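Local structure of uncharacterized protein (3R6A) at residues Val97-Val105 against Ile113-Ile121; Gln7-Leu17 against Leu45-Gly56. The protein is of unknown function but belongs to the glyoxalase/bleomycin resistance protein/dioxygenase superfamily and assembles from two copies of its chain. All blocks are in the same frame, centred on the assembly; numbering follows the deposited sequence.

Contact 1: residues Val97-Val105 against Ile113-Ile121; sequences VPTGRNMTV and IEYVEHSKI
Thr99 runs alongside His118, both chains leading the same way, with Thr99 CB 4.1 Å from His118 CD2. A water joins their polar ends, lying in the plane of the imidazole at its edge, 2.6 Å from His118 NE2 and 3.2 Å from Thr99 OG1. The carbonyl of Thr99 accepts from Ser119 N, with the donor tilted 24° from the carbonyl plane. Gly100 closes a type I turn begun at Val97 and pairs with His118; a CB would clash there with Glu117 O, so only glycine fits. From Arg101 onward the strands run antiparallel, and Arg101, Met103 and Val105 each exchange two backbone hydrogen bonds with Glu117, Tyr115 and Ile113 respectively. The arginine chain bends at chi3 (62°) and brings NH1 3.6 Å from Glu117 OE1, a long salt bridge with the guanidinium and carboxylate planes nearly perpendicular. The stronger partners lie outside: Asp77 for Arg101 NH2, and Leu76 N for Glu117 OE1. Met103, modelled as selenomethionine, has an unbranched, flexible chain that crosses Tyr115 and sets CG 3.8 Å from Tyr115 CB. CE comes 3.9 Å from Tyr115 CG. Thr104 pairs with Glu114 on the opposite face from these apolar groups, as a residue tolerant of partial exposure can. Beyond it, the branched Val105 packs CG2 against the tyrosine ring, 3.8 Å from Tyr115 CD2; the ring's hydroxyl bonds His107. Leu76 and Leu83 of helix 76-84 also pack on Tyr115. The pairing is an antiparallel beta hairpin, characteristic of the βαβββ modules from which the glyoxalase superfamily fold is built.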
ATOM      1  N   VAL B  97      -4.709   4.566  20.970  1.00 19.57           N
ATOM      2  CA  VAL B  97      -3.273   4.396  20.788  1.00 20.01           C
ATOM      3  C   VAL B  97      -2.653   5.776  20.978  1.00 18.88           C
ATOM      4  O   VAL B  97      -3.354   6.787  20.932  1.00 18.86           O
ATOM      5  CB  VAL B  97      -2.931   3.832  19.380  1.00 19.17           C
ATOM      6  CG1 VAL B  97      -3.461   2.408  19.253  1.00 21.71           C
ATOM      7  CG2 VAL B  97      -3.530   4.712  18.294  1.00 17.41           C
ATOM      8  N   PRO B  98      -1.334   5.843  21.206  1.00 20.18           N
ATOM      9  CA  PRO B  98      -0.680   7.142  21.404  1.00 20.45           C
ATOM     10  C   PRO B  98      -1.010   8.211  20.366  1.00 19.63           C
ATOM     11  O   PRO B  98      -1.127   9.395  20.697  1.00 19.40           O
ATOM     12  CB  PRO B  98       0.802   6.778  21.414  1.00 21.13           C
ATOM     13  CG  PRO B  98       0.792   5.434  22.068  1.00 21.82           C
ATOM     14  CD  PRO B  98      -0.365   4.742  21.362  1.00 20.85           C
ATOM     15  N   THR B  99      -1.167   7.799  19.111  1.00 20.21           N
ATOM     16  CA  THR B  99      -1.460   8.741  18.041  1.00 19.21           C
ATOM     17  C   THR B  99      -2.951   8.990  17.804  1.00 19.25           C
ATOM     18  O   THR B  99      -3.313   9.810  16.971  1.00 20.24           O
ATOM     19  CB  THR B  99      -0.826   8.278  16.711  1.00 19.93           C
ATOM     20  OG1 THR B  99      -1.267   6.948  16.407  1.00 21.16           O
ATOM     21  CG2 THR B  99       0.691   8.287  16.813  1.00 20.47           C
ATOM     22  N   GLY B 100      -3.809   8.288  18.538  1.00 18.79           N
ATOM     23  CA  GLY B 100      -5.240   8.473  18.367  1.00 18.23           C
ATOM     24  C   GLY B 100      -6.017   7.196  18.620  1.00 18.08           C
ATOM     25  O   GLY B 100      -6.041   6.694  19.736  1.00 16.64           O
ATOM     26  N   ARG B 101      -6.653   6.668  17.578  1.00 16.81           N
ATOM     27  CA  ARG B 101      -7.425   5.431  17.708  1.00 18.20           C
ATOM     28  C   ARG B 101      -7.305   4.620  16.429  1.00 17.86           C
ATOM     29  O   ARG B 101      -7.246   5.185  15.343  1.00 18.55           O
ATOM     30  CB  ARG B 101      -8.906   5.738  17.938  1.00 19.36           C
ATOM     31  CG  ARG B 101      -9.229   6.490  19.209  1.00 25.68           C
ATOM     32  CD  ARG B 101     -10.642   7.053  19.120  1.00 30.11           C
ATOM     33  NE  ARG B 101     -11.654   6.007  18.995  1.00 33.42           N
ATOM     34  CZ  ARG B 101     -12.789   6.144  18.316  1.00 33.88           C
ATOM     35  NH1 ARG B 101     -13.058   7.281  17.691  1.00 36.14           N
ATOM     36  NH2 ARG B 101     -13.661   5.149  18.269  1.00 35.39           N
ATOM     37  N   ASN B 102      -7.270   3.297  16.553  1.00 16.00           N
ATOM     38  CA  ASN B 102      -7.184   2.448  15.366  1.00 17.99           C
ATOM     39  C   ASN B 102      -8.145   1.280  15.499  1.00 17.30           C
ATOM     40  O   ASN B 102      -8.689   1.021  16.572  1.00 17.13           O
ATOM     41  CB  ASN B 102      -5.790   1.835  15.177  1.00 20.20           C
ATOM     42  CG  ASN B 102      -4.659   2.829  15.335  1.00 26.99           C
ATOM     43  OD1 ASN B 102      -4.773   3.995  14.967  1.00 28.20           O
ATOM     44  ND2 ASN B 102      -3.534   2.349  15.862  1.00 28.26           N
HETATM   45  N   MSE B 103      -8.341   0.586  14.383  1.00 16.03           N
HETATM   46  CA  MSE B 103      -9.159  -0.620  14.330  1.00 15.59           C
HETATM   47  C   MSE B 103      -8.715  -1.371  13.088  1.00 15.84           C
HETATM   48  O   MSE B 103      -8.238  -0.769  12.122  1.00 16.35           O
HETATM   49  CB  MSE B 103     -10.658  -0.308  14.258  1.00 15.42           C
HETATM   50  CG  MSE B 103     -11.123   0.381  12.994  1.00 17.60           C
HETATM   51 SE   MSE B 103     -13.058   0.581  13.002  1.00 26.06          SE
HETATM   52  CE  MSE B 103     -13.266   1.407  11.261  1.00 19.15           C
ATOM     53  N   THR B 104      -8.833  -2.689  13.126  1.00 14.53           N
ATOM     54  CA  THR B 104      -8.453  -3.511  11.986  1.00 14.61           C
ATOM     55  C   THR B 104      -9.734  -4.159  11.504  1.00 13.03           C
ATOM     56  O   THR B 104     -10.533  -4.645  12.301  1.00 14.70           O
ATOM     57  CB  THR B 104      -7.404  -4.560  12.382  1.00 16.58           C
ATOM     58  OG1 THR B 104      -6.211  -3.884  12.806  1.00 18.01           O
ATOM     59  CG2 THR B 104      -7.063  -5.453  11.190  1.00 15.29           C
ATOM     60  N   VAL B 105      -9.927  -4.158  10.194  1.00 12.19           N
ATOM     61  CA  VAL B 105     -11.159  -4.664   9.619  1.00 14.16           C
ATOM     62  C   VAL B 105     -10.960  -5.657   8.493  1.00 14.07           C
ATOM     63  O   VAL B 105     -10.060  -5.500   7.677  1.00 14.54           O
ATOM     64  CB  VAL B 105     -11.984  -3.483   9.057  1.00 14.44           C
ATOM     65  CG1 VAL B 105     -13.276  -3.981   8.420  1.00 15.83           C
ATOM     66  CG2 VAL B 105     -12.269  -2.477  10.162  1.00 14.42           C
ATOM     67  N   ILE B 113      -7.731  -4.414   6.408  1.00 14.39           N
ATOM     68  CA  ILE B 113      -7.287  -3.028   6.401  1.00 13.08           C
ATOM     69  C   ILE B 113      -7.249  -2.417   7.794  1.00 14.72           C
ATOM     70  O   ILE B 113      -8.140  -2.658   8.615  1.00 15.19           O
ATOM     71  CB  ILE B 113      -8.235  -2.167   5.537  1.00 14.25           C
ATOM     72  CG1 ILE B 113      -8.274  -2.704   4.102  1.00 13.31           C
ATOM     73  CG2 ILE B 113      -7.805  -0.694   5.595  1.00 14.06           C
ATOM     74  CD1 ILE B 113      -6.969  -2.567   3.335  1.00 16.26           C
ATOM     75  N   GLU B 114      -6.213  -1.631   8.060  1.00 12.54           N
ATOM     76  CA  GLU B 114      -6.105  -0.952   9.342  1.00 14.05           C
ATOM     77  C   GLU B 114      -6.618   0.469   9.141  1.00 14.39           C
ATOM     78  O   GLU B 114      -6.137   1.188   8.263  1.00 15.47           O
ATOM     79  CB  GLU B 114      -4.654  -0.900   9.825  1.00 15.19           C
ATOM     80  CG  GLU B 114      -4.483  -0.051  11.071  1.00 18.05           C
ATOM     81  CD  GLU B 114      -3.032   0.143  11.451  1.00 23.04           C
ATOM     82  OE1 GLU B 114      -2.199   0.322  10.535  1.00 19.12           O
ATOM     83  OE2 GLU B 114      -2.731   0.130  12.665  1.00 24.34           O
ATOM     84  N   TYR B 115      -7.617   0.856   9.926  1.00 12.14           N
ATOM     85  CA  TYR B 115      -8.176   2.204   9.853  1.00 12.18           C
ATOM     86  C   TYR B 115      -7.615   2.988  11.034  1.00 11.69           C
ATOM     87  O   TYR B 115      -7.695   2.546  12.182  1.00 12.66           O
ATOM     88  CB  TYR B 115      -9.704   2.158   9.936  1.00 12.06           C
ATOM     89  CG  TYR B 115     -10.359   1.651   8.675  1.00 12.92           C
ATOM     90  CD1 TYR B 115     -10.951   2.532   7.771  1.00 13.32           C
ATOM     91  CD2 TYR B 115     -10.388   0.286   8.381  1.00 13.05           C
ATOM     92  CE1 TYR B 115     -11.562   2.071   6.611  1.00 12.06           C
ATOM     93  CE2 TYR B 115     -10.995  -0.185   7.219  1.00 12.65           C
ATOM     94  CZ  TYR B 115     -11.584   0.714   6.341  1.00 12.96           C
ATOM     95  OH  TYR B 115     -12.228   0.258   5.213  1.00 13.47           O
ATOM     96  N   VAL B 116      -7.049   4.156  10.754  1.00 12.97           N
ATOM     97  CA  VAL B 116      -6.456   4.963  11.810  1.00 15.04           C
ATOM     98  C   VAL B 116      -7.018   6.373  11.842  1.00 16.22           C
ATOM     99  O   VAL B 116      -7.281   6.972  10.802  1.00 15.79           O
ATOM    100  CB  VAL B 116      -4.928   5.052  11.626  1.00 16.51           C
ATOM    101  CG1 VAL B 116      -4.312   5.871  12.752  1.00 21.73           C
ATOM    102  CG2 VAL B 116      -4.330   3.656  11.583  1.00 19.00           C
ATOM    103  N   GLU B 117      -7.195   6.895  13.050  1.00 17.76           N
ATOM    104  CA  GLU B 117      -7.693   8.246  13.251  1.00 21.16           C
ATOM    105  C   GLU B 117      -6.652   8.935  14.124  1.00 23.02           C
ATOM    106  O   GLU B 117      -6.346   8.463  15.214  1.00 21.57           O
ATOM    107  CB  GLU B 117      -9.039   8.213  13.976  1.00 24.29           C
ATOM    108  CG  GLU B 117      -9.694   9.573  14.146  1.00 30.50           C
ATOM    109  CD  GLU B 117     -10.949   9.507  14.997  1.00 33.51           C
ATOM    110  OE1 GLU B 117     -11.907   8.810  14.602  1.00 33.09           O
ATOM    111  OE2 GLU B 117     -10.973  10.149  16.069  1.00 37.26           O
ATOM    112  N   HIS B 118      -6.092  10.035  13.636  1.00 24.73           N
ATOM    113  CA  HIS B 118      -5.086  10.768  14.391  1.00 28.51           C
ATOM    114  C   HIS B 118      -5.729  11.839  15.266  1.00 31.34           C
ATOM    115  O   HIS B 118      -6.658  12.529  14.841  1.00 32.20           O
ATOM    116  CB  HIS B 118      -4.079  11.415  13.433  1.00 28.44           C
ATOM    117  CG  HIS B 118      -3.096  10.451  12.843  1.00 28.97           C
ATOM    118  ND1 HIS B 118      -2.326  10.757  11.742  1.00 30.12           N
ATOM    119  CD2 HIS B 118      -2.734   9.202  13.221  1.00 28.32           C
ATOM    120  CE1 HIS B 118      -1.531   9.738  11.466  1.00 29.24           C
ATOM    121  NE2 HIS B 118      -1.757   8.783  12.348  1.00 30.60           N
ATOM    122  N   SER B 119      -5.242  11.964  16.494  1.00 34.33           N
ATOM    123  CA  SER B 119      -5.765  12.969  17.410  1.00 36.66           C
ATOM    124  C   SER B 119      -5.104  14.301  17.073  1.00 37.94           C
ATOM    125  O   SER B 119      -4.405  14.412  16.066  1.00 38.83           O
ATOM    126  CB  SER B 119      -5.463  12.574  18.858  1.00 36.76           C
ATOM    127  OG  SER B 119      -4.073  12.391  19.056  1.00 39.34           O
ATOM    128  N   LYS B 120      -5.321  15.310  17.912  1.00 40.00           N
ATOM    129  CA  LYS B 120      -4.745  16.632  17.676  1.00 41.77           C
ATOM    130  C   LYS B 120      -3.238  16.626  17.410  1.00 42.71           C
ATOM    131  O   LYS B 120      -2.804  16.457  16.269  1.00 42.54           O
ATOM    132  CB  LYS B 120      -5.054  17.555  18.858  1.00 42.36           C
ATOM    133  CG  LYS B 120      -6.533  17.876  19.017  1.00 45.04           C
ATOM    134  CD  LYS B 120      -6.777  18.810  20.191  1.00 46.01           C
ATOM    135  CE  LYS B 120      -6.378  18.160  21.509  1.00 46.45           C
ATOM    136  NZ  LYS B 120      -6.590  19.077  22.665  1.00 46.59           N
ATOM    137  N   ILE B 121      -2.453  16.807  18.468  1.00 43.47           N
ATOM    138  CA  ILE B 121      -0.991  16.851  18.385  1.00 41.83           C
ATOM    139  C   ILE B 121      -0.526  17.945  17.414  1.00 43.00           C
ATOM    140  O   ILE B 121      -0.775  17.883  16.209  1.00 41.99           O
ATOM    141  CB  ILE B 121      -0.383  15.454  17.980  1.00 40.03           C
ATOM    142  CG1 ILE B 121      -0.131  15.365  16.470  1.00 41.09           C
ATOM    143  CG2 ILE B 121      -1.328  14.338  18.397  1.00 41.28           C
ATOM    144  CD1 ILE B 121       0.367  14.016  15.998  1.00 39.97           C
TER
HETATM  145  O   HOH W   1      -0.644   6.612  13.296  1.00 41.76           O

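Contact 2: residues Gln7-Leu17 against Leu45-Gly56; sequences QILSRLYVADL and LAQISTILLIAG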
ATOM      1  N   GLN B   7      -5.736   9.674   3.775  1.00 18.52           N
ATOM      2  CA  GLN B   7      -4.575   9.108   3.095  1.00 19.51           C
ATOM      3  C   GLN B   7      -4.677   7.600   3.075  1.00 17.60           C
ATOM      4  O   GLN B   7      -5.245   6.998   3.987  1.00 15.88           O
ATOM      5  CB  GLN B   7      -3.267   9.436   3.821  1.00 21.83           C
ATOM      6  CG  GLN B   7      -2.763  10.852   3.742  1.00 27.36           C
ATOM      7  CD  GLN B   7      -1.347  10.951   4.282  1.00 29.79           C
ATOM      8  OE1 GLN B   7      -1.068  10.527   5.407  1.00 31.22           O
ATOM      9  NE2 GLN B   7      -0.443  11.502   3.478  1.00 31.91           N
ATOM     10  N   ILE B   8      -4.113   6.997   2.035  1.00 15.37           N
ATOM     11  CA  ILE B   8      -4.067   5.546   1.930  1.00 14.96           C
ATOM     12  C   ILE B   8      -2.575   5.259   2.009  1.00 16.64           C
ATOM     13  O   ILE B   8      -1.805   5.675   1.142  1.00 16.98           O
ATOM     14  CB  ILE B   8      -4.637   5.048   0.593  1.00 14.39           C
ATOM     15  CG1 ILE B   8      -6.128   5.391   0.526  1.00 15.34           C
ATOM     16  CG2 ILE B   8      -4.418   3.540   0.464  1.00 14.24           C
ATOM     17  CD1 ILE B   8      -6.829   4.921  -0.747  1.00 16.03           C
ATOM     18  N   LEU B   9      -2.168   4.572   3.069  1.00 15.01           N
ATOM     19  CA  LEU B   9      -0.759   4.278   3.281  1.00 14.15           C
ATOM     20  C   LEU B   9      -0.378   2.856   2.912  1.00 14.02           C
ATOM     21  O   LEU B   9      -1.008   1.894   3.364  1.00 13.83           O
ATOM     22  CB  LEU B   9      -0.407   4.549   4.748  1.00 14.97           C
ATOM     23  CG  LEU B   9      -0.790   5.950   5.230  1.00 15.11           C
ATOM     24  CD1 LEU B   9      -0.583   6.055   6.735  1.00 18.58           C
ATOM     25  CD2 LEU B   9       0.051   6.992   4.497  1.00 16.30           C
ATOM     26  N   SER B  10       0.655   2.734   2.081  1.00 13.90           N
ATOM     27  CA  SER B  10       1.155   1.429   1.649  1.00 13.40           C
ATOM     28  C   SER B  10       2.170   0.956   2.682  1.00 16.12           C
ATOM     29  O   SER B  10       2.992   1.737   3.158  1.00 18.16           O
ATOM     30  CB  SER B  10       1.812   1.545   0.277  1.00 14.88           C
ATOM     31  OG  SER B  10       0.880   2.041  -0.667  1.00 15.41           O
ATOM     32  N   ARG B  11       2.125  -0.332   2.997  1.00 13.98           N
ATOM     33  CA  ARG B  11       2.990  -0.907   4.015  1.00 13.01           C
ATOM     34  C   ARG B  11       4.159  -1.726   3.492  1.00 13.30           C
ATOM     35  O   ARG B  11       3.988  -2.586   2.633  1.00 12.94           O
ATOM     36  CB  ARG B  11       2.146  -1.788   4.938  1.00 14.57           C
ATOM     37  CG  ARG B  11       1.007  -1.051   5.634  1.00 15.80           C
ATOM     38  CD  ARG B  11      -0.116  -2.016   6.013  1.00 16.33           C
ATOM     39  NE  ARG B  11       0.261  -2.977   7.056  1.00 16.13           N
ATOM     40  CZ  ARG B  11       0.157  -2.748   8.362  1.00 19.94           C
ATOM     41  NH1 ARG B  11      -0.308  -1.585   8.803  1.00 18.37           N
ATOM     42  NH2 ARG B  11       0.490  -3.693   9.235  1.00 19.36           N
ATOM     43  N   LEU B  12       5.345  -1.445   4.020  1.00 12.47           N
ATOM     44  CA  LEU B  12       6.548  -2.181   3.660  1.00 13.94           C
ATOM     45  C   LEU B  12       7.112  -2.713   4.974  1.00 14.32           C
ATOM     46  O   LEU B  12       7.041  -2.044   6.010  1.00 14.60           O
ATOM     47  CB  LEU B  12       7.575  -1.279   2.962  1.00 13.82           C
ATOM     48  CG  LEU B  12       7.179  -0.698   1.602  1.00 14.58           C
ATOM     49  CD1 LEU B  12       8.377   0.013   0.984  1.00 15.33           C
ATOM     50  CD2 LEU B  12       6.697  -1.807   0.675  1.00 17.21           C
ATOM     51  N   TYR B  13       7.666  -3.918   4.920  1.00 15.32           N
ATOM     52  CA  TYR B  13       8.214  -4.585   6.094  1.00 16.11           C
ATOM     53  C   TYR B  13       9.705  -4.809   5.925  1.00 17.50           C
ATOM     54  O   TYR B  13      10.141  -5.436   4.961  1.00 19.10           O
ATOM     55  CB  TYR B  13       7.494  -5.916   6.278  1.00 17.59           C
ATOM     56  CG  TYR B  13       6.000  -5.765   6.173  1.00 17.10           C
ATOM     57  CD1 TYR B  13       5.224  -5.493   7.298  1.00 17.14           C
ATOM     58  CD2 TYR B  13       5.361  -5.833   4.932  1.00 17.07           C
ATOM     59  CE1 TYR B  13       3.849  -5.290   7.192  1.00 18.55           C
ATOM     60  CE2 TYR B  13       3.992  -5.630   4.816  1.00 18.13           C
ATOM     61  CZ  TYR B  13       3.242  -5.360   5.948  1.00 17.77           C
ATOM     62  OH  TYR B  13       1.889  -5.156   5.835  1.00 17.86           O
ATOM     63  N   VAL B  14      10.478  -4.296   6.877  1.00 17.06           N
ATOM     64  CA  VAL B  14      11.927  -4.406   6.825  1.00 17.18           C
ATOM     65  C   VAL B  14      12.509  -4.841   8.166  1.00 18.51           C
ATOM     66  O   VAL B  14      11.844  -4.766   9.198  1.00 17.41           O
ATOM     67  CB  VAL B  14      12.552  -3.053   6.413  1.00 18.06           C
ATOM     68  CG1 VAL B  14      12.017  -2.634   5.043  1.00 17.38           C
ATOM     69  CG2 VAL B  14      12.236  -1.988   7.461  1.00 16.43           C
ATOM     70  N   ALA B  15      13.759  -5.289   8.142  1.00 20.58           N
ATOM     71  CA  ALA B  15      14.427  -5.743   9.353  1.00 22.46           C
ATOM     72  C   ALA B  15      14.846  -4.572  10.235  1.00 25.04           C
ATOM     73  O   ALA B  15      14.705  -4.623  11.458  1.00 25.69           O
ATOM     74  CB  ALA B  15      15.645  -6.580   8.984  1.00 22.36           C
ATOM     75  N   ASP B  16      15.357  -3.513   9.615  1.00 26.00           N
ATOM     76  CA  ASP B  16      15.807  -2.346  10.369  1.00 29.53           C
ATOM     77  C   ASP B  16      15.487  -1.047   9.646  1.00 27.97           C
ATOM     78  O   ASP B  16      15.738  -0.920   8.448  1.00 28.11           O
ATOM     79  CB  ASP B  16      17.314  -2.441  10.615  1.00 32.30           C
ATOM     80  CG  ASP B  16      17.695  -3.672  11.417  1.00 37.38           C
ATOM     81  OD1 ASP B  16      17.334  -3.740  12.612  1.00 40.47           O
ATOM     82  OD2 ASP B  16      18.346  -4.576  10.850  1.00 39.48           O
ATOM     83  N   LEU B  17      14.948  -0.079  10.381  1.00 27.51           N
ATOM     84  CA  LEU B  17      14.585   1.207   9.796  1.00 28.59           C
ATOM     85  C   LEU B  17      15.729   2.045   9.242  1.00 29.57           C
ATOM     86  O   LEU B  17      15.629   2.569   8.134  1.00 29.38           O
ATOM     87  CB  LEU B  17      13.819   2.064  10.808  1.00 26.58           C
ATOM     88  CG  LEU B  17      12.355   1.729  11.091  1.00 27.83           C
ATOM     89  CD1 LEU B  17      11.784   2.741  12.076  1.00 27.87           C
ATOM     90  CD2 LEU B  17      11.564   1.749   9.791  1.00 26.12           C
ATOM     91  N   LEU B  45       7.836   1.888  13.832  1.00 14.43           N
ATOM     92  CA  LEU B  45       7.027   2.416  12.740  1.00 15.93           C
ATOM     93  C   LEU B  45       7.499   3.784  12.258  1.00 15.91           C
ATOM     94  O   LEU B  45       7.703   4.693  13.058  1.00 16.68           O
ATOM     95  CB  LEU B  45       5.570   2.531  13.192  1.00 15.83           C
ATOM     96  CG  LEU B  45       4.558   2.984  12.140  1.00 18.55           C
ATOM     97  CD1 LEU B  45       4.422   1.900  11.080  1.00 17.94           C
ATOM     98  CD2 LEU B  45       3.213   3.256  12.793  1.00 18.12           C
ATOM     99  N   ALA B  46       7.660   3.923  10.946  1.00 14.58           N
ATOM    100  CA  ALA B  46       8.068   5.196  10.358  1.00 14.15           C
ATOM    101  C   ALA B  46       7.205   5.474   9.134  1.00 14.59           C
ATOM    102  O   ALA B  46       6.680   4.548   8.512  1.00 15.59           O
ATOM    103  CB  ALA B  46       9.535   5.146   9.947  1.00 15.45           C
ATOM    104  N   GLN B  47       7.032   6.747   8.797  1.00 14.08           N
ATOM    105  CA  GLN B  47       6.269   7.085   7.602  1.00 13.20           C
ATOM    106  C   GLN B  47       7.076   8.042   6.751  1.00 14.78           C
ATOM    107  O   GLN B  47       7.591   9.042   7.251  1.00 15.71           O
ATOM    108  CB  GLN B  47       4.927   7.744   7.936  1.00 13.31           C
ATOM    109  CG  GLN B  47       4.080   8.003   6.674  1.00 14.73           C
ATOM    110  CD  GLN B  47       2.774   8.723   6.956  1.00 16.36           C
ATOM    111  OE1 GLN B  47       2.176   8.550   8.012  1.00 18.09           O
ATOM    112  NE2 GLN B  47       2.318   9.525   5.994  1.00 16.00           N
ATOM    113  N   ILE B  48       7.207   7.721   5.470  1.00 14.03           N
ATOM    114  CA  ILE B  48       7.916   8.582   4.533  1.00 15.45           C
ATOM    115  C   ILE B  48       6.981   8.669   3.331  1.00 14.30           C
ATOM    116  O   ILE B  48       6.582   7.641   2.777  1.00 13.32           O
ATOM    117  CB  ILE B  48       9.291   7.990   4.161  1.00 14.99           C
ATOM    118  CG1 ILE B  48       9.998   8.918   3.171  1.00 19.45           C
ATOM    119  CG2 ILE B  48       9.131   6.585   3.617  1.00 17.60           C
ATOM    120  CD1 ILE B  48      11.483   8.672   3.072  1.00 20.01           C
ATOM    121  N   SER B  49       6.616   9.890   2.942  1.00 14.60           N
ATOM    122  CA  SER B  49       5.646  10.079   1.862  1.00 14.13           C
ATOM    123  C   SER B  49       4.413   9.295   2.346  1.00 14.72           C
ATOM    124  O   SER B  49       4.046   9.414   3.519  1.00 14.35           O
ATOM    125  CB  SER B  49       6.168   9.513   0.538  1.00 15.17           C
ATOM    126  OG  SER B  49       5.249   9.772  -0.513  1.00 17.80           O
ATOM    127  N   THR B  50       3.787   8.502   1.474  1.00 13.65           N
ATOM    128  CA  THR B  50       2.613   7.709   1.869  1.00 14.30           C
ATOM    129  C   THR B  50       2.963   6.248   2.131  1.00 15.16           C
ATOM    130  O   THR B  50       2.120   5.356   2.016  1.00 15.37           O
ATOM    131  CB  THR B  50       1.474   7.775   0.813  1.00 14.87           C
ATOM    132  OG1 THR B  50       1.941   7.298  -0.453  1.00 13.67           O
ATOM    133  CG2 THR B  50       0.990   9.206   0.662  1.00 17.43           C
ATOM    134  N   ILE B  51       4.218   6.014   2.491  1.00 13.74           N
ATOM    135  CA  ILE B  51       4.681   4.671   2.795  1.00 13.50           C
ATOM    136  C   ILE B  51       4.884   4.513   4.297  1.00 14.85           C
ATOM    137  O   ILE B  51       5.485   5.366   4.935  1.00 12.59           O
ATOM    138  CB  ILE B  51       6.028   4.378   2.118  1.00 15.77           C
ATOM    139  CG1 ILE B  51       5.854   4.356   0.600  1.00 15.33           C
ATOM    140  CG2 ILE B  51       6.578   3.042   2.604  1.00 17.42           C
ATOM    141  CD1 ILE B  51       7.141   4.155  -0.143  1.00 19.82           C
ATOM    142  N   LEU B  52       4.374   3.418   4.850  1.00 13.32           N
ATOM    143  CA  LEU B  52       4.550   3.127   6.262  1.00 14.11           C
ATOM    144  C   LEU B  52       5.595   2.030   6.316  1.00 14.50           C
ATOM    145  O   LEU B  52       5.383   0.943   5.771  1.00 14.74           O
ATOM    146  CB  LEU B  52       3.253   2.610   6.902  1.00 14.80           C
ATOM    147  CG  LEU B  52       2.149   3.601   7.269  1.00 18.48           C
ATOM    148  CD1 LEU B  52       0.951   2.839   7.834  1.00 20.85           C
ATOM    149  CD2 LEU B  52       2.672   4.592   8.302  1.00 20.13           C
ATOM    150  N   LEU B  53       6.732   2.322   6.942  1.00 13.42           N
ATOM    151  CA  LEU B  53       7.803   1.346   7.089  1.00 14.90           C
ATOM    152  C   LEU B  53       7.680   0.708   8.469  1.00 16.12           C
ATOM    153  O   LEU B  53       7.744   1.397   9.490  1.00 14.34           O
ATOM    154  CB  LEU B  53       9.173   2.019   6.957  1.00 16.83           C
ATOM    155  CG  LEU B  53       9.608   2.495   5.576  1.00 20.64           C
ATOM    156  CD1 LEU B  53      10.935   3.248   5.697  1.00 23.04           C
ATOM    157  CD2 LEU B  53       9.759   1.298   4.636  1.00 23.05           C
ATOM    158  N   ILE B  54       7.492  -0.609   8.487  1.00 14.38           N
ATOM    159  CA  ILE B  54       7.355  -1.364   9.729  1.00 15.37           C
ATOM    160  C   ILE B  54       8.599  -2.242   9.848  1.00 15.25           C
ATOM    161  O   ILE B  54       8.842  -3.089   8.991  1.00 14.50           O
ATOM    162  CB  ILE B  54       6.090  -2.240   9.677  1.00 17.01           C
ATOM    163  CG1 ILE B  54       4.877  -1.352   9.378  1.00 19.82           C
ATOM    164  CG2 ILE B  54       5.908  -2.986  10.995  1.00 17.96           C
ATOM    165  CD1 ILE B  54       3.601  -2.114   9.133  1.00 21.10           C
ATOM    166  N   ALA B  55       9.386  -2.029  10.904  1.00 15.42           N
ATOM    167  CA  ALA B  55      10.624  -2.777  11.094  1.00 16.77           C
ATOM    168  C   ALA B  55      10.627  -3.676  12.320  1.00 16.50           C
ATOM    169  O   ALA B  55      10.078  -3.332  13.363  1.00 17.51           O
ATOM    170  CB  ALA B  55      11.805  -1.808  11.165  1.00 16.67           C
ATOM    171  N   GLY B  56      11.264  -4.833  12.178  1.00 19.23           N
ATOM    172  CA  GLY B  56      11.349  -5.783  13.272  1.00 21.85           C
ATOM    173  C   GLY B  56      11.803  -7.137  12.758  1.00 22.79           C
ATOM    174  O   GLY B  56      12.012  -7.312  11.557  1.00 22.94           O
TER
HETATM  175  O   HOH W   2       0.396   4.924  -0.531  1.00 18.84           O
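Leu9 lays CD1 against the branch point of Leu52, with Leu9 CD1 and Leu52 CG 3.7 Å apart and the two chains crossing at a slant. Their strands, 5-14 and 51-55, run parallel, as the first and last strands of a βαβββ module do in the glyoxalase superfamily fold. Backbone hydrogen bonds alternate between them: Ser10, Leu12 and Val14 each donate to one residue and accept from another, from Thr50 at one end to Gly56 at the other. Leu12, Val14, Ile51, Leu53 and Ala55 share one face; Val14 CG2 meets Ala55 CB at 3.7 Å, where a small residue leaves room. Leu17, at the start of helix 17-27, closes over the same methyl, Leu17 CG lying 3.6 Å from Ala55 CB. Its CD2 reaches Leu53 CB and its CD1 Ala46 CB, so one branched residue fits the helix start to both strands of the 45-55 hairpin. The other face is partly polar. Ile54 reaches across with CG1 beside its backbone N (chi1 -55°) and places CD1 over one face of the Arg11 guanidinium, 3.5 Å from Arg11 NH2. That plane is further held by Arg11 NE, which donates 3.0 Å to Tyr13 OH nearly within it, while NH2 donates to Phe64 O. The Tyr13 ring runs alongside Ile54 with CE1 3.7 Å from Ile54 CD1. Ser10 OG hydrogen-bonds Ser10 of the second subunit. A water bridges strand 5-14 to the turn before strand 51-55, 2.9 Å from Ser10 OG and 2.8 Å from Thr50 OG1.

Overall arrangement
Contacts 1 and 2 belong to one mixed sheet, their centres about 15 Å apart on opposite sides of the chain's centre. Strand 69-73 lies between them, edged by 5-14 of contact 2 and by 112-118 of contact 1. Charges also meet across it: Glu114 OE1 of contact 1 forms a salt bridge with Arg11 NH1 of contact 2 at 3.2 Å, and Thr70 OG1 hydrogen-bonds both. Contact 2 joins the first and last strands of the N-terminal module, contact 1 the last two of the C-terminal one; the strand order is consistent with two βαβββ modules meeting at strands 5-14 and 69-73. Both contacts touch the second subunit, Ile113 packing on Leu12 of that chain.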